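Local coordinates for protein glutamate--tRNA ligase, cytoplasmic (Saccharomyces cerevisiae, PDB 2HRA) that attaches glutamate to tRNA(Glu) by way of Glu-AMP, this chain being its N-terminal GST-fold domain, which binds the cofactor Arc1p, at residues N98-Q101 with K102-I106. Numbering follows the deposited sequence.
Sequences NLAQ and KELVI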
loop_
_atom_site.group_PDB
_atom_site.type_symbol
_atom_site.label_atom_id
_atom_site.label_comp_id
_atom_site.label_asym_id
_atom_site.label_seq_id
_atom_site.Cartn_x
_atom_site.Cartn_y
_atom_site.Cartn_z
ATOM N N ASN A 98 -10.399 -4.560 -2.527
ATOM C CA ASN A 98 -10.943 -4.336 -3.874
ATOM C C ASN A 98 -11.123 -2.863 -4.193
ATOM O O ASN A 98 -10.751 -2.401 -5.280
ATOM C CB ASN A 98 -12.279 -5.058 -4.031
ATOM C CG ASN A 98 -12.126 -6.571 -4.094
ATOM O OD1 ASN A 98 -11.063 -7.096 -4.445
ATOM N ND2 ASN A 98 -13.194 -7.283 -3.765
ATOM N N LEU A 99 -11.713 -2.107 -3.269
ATOM C CA LEU A 99 -11.883 -0.665 -3.485
ATOM C C LEU A 99 -10.549 0.035 -3.732
ATOM O O LEU A 99 -10.424 0.878 -4.624
ATOM C CB LEU A 99 -12.577 0.004 -2.278
ATOM C CG LEU A 99 -12.850 1.506 -2.500
ATOM C CD1 LEU A 99 -13.931 1.727 -3.562
ATOM C CD2 LEU A 99 -13.199 2.222 -1.206
ATOM N N ALA A 100 -9.538 -0.319 -2.937
ATOM C CA ALA A 100 -8.235 0.296 -3.070
ATOM C C ALA A 100 -7.626 -0.031 -4.435
ATOM O O ALA A 100 -7.136 0.839 -5.132
ATOM C CB ALA A 100 -7.288 -0.192 -1.915
ATOM N N GLN A 101 -7.698 -1.291 -4.829
ATOM C CA GLN A 101 -6.957 -1.756 -6.001
ATOM C C GLN A 101 -7.709 -1.486 -7.274
ATOM O O GLN A 101 -7.096 -1.346 -8.309
ATOM C CB GLN A 101 -6.629 -3.259 -5.895
ATOM C CG GLN A 101 -5.759 -3.606 -4.690
ATOM C CD GLN A 101 -5.088 -4.990 -4.755
ATOM O OE1 GLN A 101 -5.722 -6.029 -4.560
ATOM N NE2 GLN A 101 -3.783 -4.984 -4.965
ATOM N N LYS A 102 -9.034 -1.425 -7.196
ATOM C CA LYS A 102 -9.874 -1.194 -8.369
ATOM C C LYS A 102 -10.330 0.240 -8.522
ATOM O O LYS A 102 -10.620 0.666 -9.632
ATOM C CB LYS A 102 -11.104 -2.088 -8.328
ATOM C CG LYS A 102 -10.786 -3.549 -8.465
ATOM C CD LYS A 102 -11.980 -4.403 -8.113
ATOM C CE LYS A 102 -11.601 -5.888 -8.065
ATOM N NZ LYS A 102 -12.800 -6.748 -8.268
ATOM N N GLU A 103 -10.412 0.986 -7.421
ATOM C CA GLU A 103 -10.983 2.318 -7.481
ATOM C C GLU A 103 -10.065 3.434 -6.985
ATOM O O GLU A 103 -9.930 4.435 -7.678
ATOM C CB GLU A 103 -12.338 2.338 -6.772
ATOM C CG GLU A 103 -13.162 1.093 -7.046
ATOM C CD GLU A 103 -14.609 1.389 -7.224
ATOM O OE1 GLU A 103 -15.190 1.937 -6.265
ATOM O OE2 GLU A 103 -15.166 1.081 -8.313
ATOM N N LEU A 104 -9.412 3.283 -5.833
ATOM C CA LEU A 104 -8.619 4.387 -5.292
ATOM C C LEU A 104 -7.325 4.698 -6.053
ATOM O O LEU A 104 -6.783 5.809 -5.914
ATOM C CB LEU A 104 -8.312 4.195 -3.797
ATOM C CG LEU A 104 -9.497 4.141 -2.820
ATOM C CD1 LEU A 104 -8.999 3.816 -1.432
ATOM C CD2 LEU A 104 -10.283 5.462 -2.821
ATOM N N VAL A 105 -6.841 3.769 -6.874
ATOM C CA VAL A 105 -5.625 4.026 -7.687
ATOM C C VAL A 105 -5.897 4.776 -9.009
ATOM O O VAL A 105 -4.964 5.295 -9.653
ATOM C CB VAL A 105 -4.861 2.730 -8.031
ATOM C CG1 VAL A 105 -4.266 2.144 -6.761
ATOM C CG2 VAL A 105 -5.753 1.758 -8.777
ATOM N N ILE A 106 -7.168 4.817 -9.391
ATOM C CA ILE A 106 -7.591 5.338 -10.682
ATOM C C ILE A 106 -7.715 6.847 -10.628
ATOM O O ILE A 106 -8.436 7.392 -9.776
ATOM C CB ILE A 106 -8.940 4.716 -11.107
ATOM C CG1 ILE A 106 -8.792 3.203 -11.253
ATOM C CG2 ILE A 106 -9.423 5.285 -12.446
ATOM C CD1 ILE A 106 -9.981 2.523 -11.917
#
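K102 N donates to N98 O at 2.8 Å, the i to i+4 bond of a regular helix, here helix 90-104. The lysine CG lies anti to its own carbonyl carbon (chi1 -67°), and the extended chain beyond runs back alongside N98 in the same direction, CE coming to 3.9 Å from N98 OD1. A long, flexible side chain suits this place, for its methylenes can lie along N98 on the exposed side.

E103 N keeps the i to i+4 bond, reaching L99 O at 2.8 Å, but meets it from above the carbonyl plane. L104 N takes the in-plane position on the same oxygen at 2.9 Å, i to i+5, which marks the wider pi-type turn. The glutamate side chain crosses that of L99 at about a right angle. Because it bends at chi2 (-141°), CB, CG and the carboxylate all lie beside L99 CD1, with OE1 only 3.0 Å from that methyl carbon, a close contact and not a hydrogen bond; the residue as a whole is exposed, as suits its charge.

L104 turns to the buried side. Its CG sits 4.3 Å from L99 CG, and its CD1 packs near A100 CB; the small alanine suits a helix face pressed against A141 and C142 of helix 137-148, and L104 itself reaches A145 there and S115 of helix 109-122.

V105 follows with its CG2 lying 3.4 Å from Q101 O. Chemically, L99 O is held by two N-H groups, whereas the next i to i+5 bond, V105 N to A100 O, is weak; the leucines and alanine join this segment to the helical part of the GST fold while the charged residues remain outside.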